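PDB 5NEC: TonB-dependent siderophore receptor from Pseudomonas aeruginosa 39016, which probably imports iron-siderophore complexes across the outer membrane in a TonB-dependent manner, and is of interest as an uptake route for siderophore-drug conjugates. Local coordinates for residues 119-123 and 171-175. Numbering follows the deposited sequence.
Sequences REIFN and TRRYT
A buried salt bridge between Glu120 and Arg173 ties the plug domain to the inner wall of the surrounding beta-barrel, the plug-in-barrel architecture of TonB-dependent receptors. The two backbones keep well apart, with the nearest CA atoms, those of Phe122 and Thr175, 7.5 Å from each other, so side chains must span the gap. Arg173 does most of this: its CG lies anti to the backbone N (chi1 -177°) and the chain stays extended to NE, carrying the guanidinium inward from the strand. Glu120 comes from the opposite direction and bends at chi2.

The grip is bidentate and end-on. Arg173 NH2 donates to Glu120 OE2 at 2.7 Å, almost perfectly straight at 178°, and Arg173 NH1 reaches Glu120 OE1 at 3.1 Å. Both oxygens are met on their syn sides and lie near the guanidinium plane, although the two flat groups are twisted 32° apart. Within the plug loop, Glu120 OE2 also accepts Ile121 N at 2.8 Å, from above the carboxylate plane, and Phe122 N at 3.0 Å, through its anti lone pair. Three donors therefore hold this oxygen, and the loop backbone fixes the carboxylate's orientation for the arginine; such surroundings would probably stabilise its negative charge.

Nonpolar atoms flank the charged pair. Ile121 CD1 lies 3.8 Å and Phe122 CB 3.9 Å from Arg173 NH2, both approaching obliquely, while Phe122 CB only grazes Thr175 CG2.

Arg210 on strand 206-219 forms a second salt bridge to Glu120 OE1, extending the connection to another barrel strand. Glu120 and Phe122 also pack on Leu194 of strand 187-200, while Phe122 O accepts a hydrogen bond from Lys152, just after plug strand 146-151.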
ATOM      1  N   ARG A 119       5.789  -3.140  -2.301  1.00 65.30           N
ATOM      2  CA  ARG A 119       5.513  -2.668  -3.638  1.00 61.54           C
ATOM      3  C   ARG A 119       6.233  -1.377  -3.975  1.00 59.90           C
ATOM      4  O   ARG A 119       6.305  -0.440  -3.188  1.00 58.31           O
ATOM      5  CB  ARG A 119       4.022  -2.524  -3.849  1.00 60.32           C
ATOM      6  CG  ARG A 119       3.348  -3.859  -3.931  1.00 61.64           C
ATOM      7  CD  ARG A 119       1.859  -3.695  -4.093  1.00 65.12           C
ATOM      8  NE  ARG A 119       1.227  -5.003  -4.081  1.00 66.04           N
ATOM      9  CZ  ARG A 119       0.974  -5.716  -2.982  1.00 69.61           C
ATOM     10  NH1 ARG A 119       1.265  -5.251  -1.761  1.00 71.49           N
ATOM     11  NH2 ARG A 119       0.385  -6.893  -3.092  1.00 71.14           N
ATOM     12  N   GLU A 120       6.724  -1.348  -5.199  1.00 58.56           N
ATOM     13  CA  GLU A 120       7.567  -0.289  -5.700  1.00 57.18           C
ATOM     14  C   GLU A 120       6.609   0.593  -6.526  1.00 56.38           C
ATOM     15  O   GLU A 120       5.452   0.223  -6.675  1.00 57.64           O
ATOM     16  CB  GLU A 120       8.740  -0.979  -6.418  1.00 55.73           C
ATOM     17  CG  GLU A 120       9.499  -0.224  -7.454  1.00 57.79           C
ATOM     18  CD  GLU A 120      10.243   0.996  -6.965  1.00 54.55           C
ATOM     19  OE1 GLU A 120      11.269   0.886  -6.267  1.00 50.62           O
ATOM     20  OE2 GLU A 120       9.810   2.089  -7.380  1.00 55.11           O
ATOM     21  N   ILE A 121       7.023   1.790  -6.946  1.00 55.37           N
ATOM     22  CA  ILE A 121       6.146   2.683  -7.730  1.00 54.93           C
ATOM     23  C   ILE A 121       6.623   2.996  -9.159  1.00 52.85           C
ATOM     24  O   ILE A 121       5.881   3.647  -9.883  1.00 49.69           O
ATOM     25  CB  ILE A 121       5.809   4.019  -6.981  1.00 55.24           C
ATOM     26  CG1 ILE A 121       7.062   4.801  -6.543  1.00 56.87           C
ATOM     27  CG2 ILE A 121       4.952   3.742  -5.765  1.00 55.52           C
ATOM     28  CD1 ILE A 121       7.846   5.446  -7.668  1.00 57.08           C
ATOM     29  N   PHE A 122       7.822   2.544  -9.567  1.00 51.92           N
ATOM     30  CA  PHE A 122       8.391   2.897 -10.894  1.00 51.63           C
ATOM     31  C   PHE A 122       7.458   2.576 -12.065  1.00 52.60           C
ATOM     32  O   PHE A 122       7.441   3.323 -13.033  1.00 53.79           O
ATOM     33  CB  PHE A 122       9.793   2.278 -11.149  1.00 51.03           C
ATOM     34  CG  PHE A 122       9.770   0.850 -11.687  1.00 52.39           C
ATOM     35  CD1 PHE A 122       9.476  -0.228 -10.848  1.00 50.78           C
ATOM     36  CD2 PHE A 122      10.064   0.581 -13.014  1.00 51.70           C
ATOM     37  CE1 PHE A 122       9.456  -1.533 -11.321  1.00 50.34           C
ATOM     38  CE2 PHE A 122      10.038  -0.728 -13.499  1.00 51.90           C
ATOM     39  CZ  PHE A 122       9.744  -1.790 -12.652  1.00 51.26           C
ATOM     40  N   ASN A 123       6.664   1.507 -11.963  1.00 53.34           N
ATOM     41  CA  ASN A 123       5.730   1.127 -13.029  1.00 54.50           C
ATOM     42  C   ASN A 123       4.297   1.659 -12.864  1.00 54.04           C
ATOM     43  O   ASN A 123       3.408   1.231 -13.595  1.00 53.88           O
ATOM     44  CB  ASN A 123       5.704  -0.397 -13.165  1.00 55.55           C
ATOM     45  CG  ASN A 123       5.192  -0.859 -14.526  1.00 57.69           C
ATOM     46  OD1 ASN A 123       5.567  -0.309 -15.577  1.00 57.45           O
ATOM     47  ND2 ASN A 123       4.319  -1.865 -14.512  1.00 58.45           N
ATOM     48  N   THR A 171      21.361   6.652  -1.453  1.00 49.24           N
ATOM     49  CA  THR A 171      20.425   6.280  -2.529  1.00 49.58           C
ATOM     50  C   THR A 171      21.117   6.428  -3.895  1.00 50.38           C
ATOM     51  O   THR A 171      21.722   7.460  -4.171  1.00 53.52           O
ATOM     52  CB  THR A 171      19.140   7.150  -2.526  1.00 49.19           C
ATOM     53  OG1 THR A 171      18.386   6.890  -1.342  1.00 47.67           O
ATOM     54  CG2 THR A 171      18.238   6.862  -3.742  1.00 48.82           C
ATOM     55  N   ARG A 172      21.061   5.378  -4.707  1.00 49.31           N
ATOM     56  CA  ARG A 172      21.463   5.424  -6.091  1.00 49.61           C
ATOM     57  C   ARG A 172      20.348   4.739  -6.859  1.00 47.90           C
ATOM     58  O   ARG A 172      20.248   3.511  -6.866  1.00 47.85           O
ATOM     59  CB  ARG A 172      22.788   4.691  -6.292  1.00 53.22           C
ATOM     60  CG  ARG A 172      23.976   5.293  -5.551  1.00 57.51           C
ATOM     61  CD  ARG A 172      25.289   4.650  -6.058  1.00 61.47           C
ATOM     62  NE  ARG A 172      26.486   5.110  -5.326  1.00 66.16           N
ATOM     63  CZ  ARG A 172      27.274   4.376  -4.521  1.00 68.12           C
ATOM     64  NH1 ARG A 172      27.068   3.076  -4.313  1.00 71.70           N
ATOM     65  NH2 ARG A 172      28.314   4.946  -3.908  1.00 69.02           N
ATOM     66  N   ARG A 173      19.492   5.551  -7.478  1.00 46.87           N
ATOM     67  CA  ARG A 173      18.287   5.092  -8.166  1.00 44.87           C
ATOM     68  C   ARG A 173      18.318   5.520  -9.636  1.00 45.78           C
ATOM     69  O   ARG A 173      18.529   6.700  -9.942  1.00 45.62           O
ATOM     70  CB  ARG A 173      17.060   5.695  -7.489  1.00 43.70           C
ATOM     71  CG  ARG A 173      15.720   5.239  -8.059  1.00 43.54           C
ATOM     72  CD  ARG A 173      14.547   5.818  -7.287  1.00 42.47           C
ATOM     73  NE  ARG A 173      13.263   5.412  -7.860  1.00 42.70           N
ATOM     74  CZ  ARG A 173      12.520   4.360  -7.495  1.00 41.32           C
ATOM     75  NH1 ARG A 173      12.887   3.523  -6.534  1.00 41.38           N
ATOM     76  NH2 ARG A 173      11.360   4.153  -8.100  1.00 40.73           N
ATOM     77  N   TYR A 174      18.101   4.562 -10.530  1.00 45.92           N
ATOM     78  CA  TYR A 174      18.150   4.784 -11.978  1.00 46.13           C
ATOM     79  C   TYR A 174      16.852   4.278 -12.572  1.00 46.06           C
ATOM     80  O   TYR A 174      16.461   3.135 -12.306  1.00 43.21           O
ATOM     81  CB  TYR A 174      19.352   4.050 -12.592  1.00 46.69           C
ATOM     82  CG  TYR A 174      20.665   4.362 -11.898  1.00 47.32           C
ATOM     83  CD1 TYR A 174      21.434   5.447 -12.290  1.00 49.48           C
ATOM     84  CD2 TYR A 174      21.113   3.590 -10.837  1.00 47.77           C
ATOM     85  CE1 TYR A 174      22.625   5.753 -11.657  1.00 50.56           C
ATOM     86  CE2 TYR A 174      22.313   3.873 -10.196  1.00 48.69           C
ATOM     87  CZ  TYR A 174      23.067   4.955 -10.619  1.00 51.05           C
ATOM     88  OH  TYR A 174      24.244   5.283  -9.995  1.00 54.30           O
ATOM     89  N   THR A 175      16.156   5.132 -13.330  1.00 47.92           N
ATOM     90  CA  THR A 175      14.935   4.711 -14.028  1.00 49.34           C
ATOM     91  C   THR A 175      14.992   5.090 -15.501  1.00 51.76           C
ATOM     92  O   THR A 175      15.657   6.038 -15.893  1.00 50.81           O
ATOM     93  CB  THR A 175      13.648   5.302 -13.415  1.00 49.06           C
ATOM     94  OG1 THR A 175      13.762   6.718 -13.346  1.00 52.58           O
ATOM     95  CG2 THR A 175      13.404   4.788 -12.028  1.00 48.47           C
TER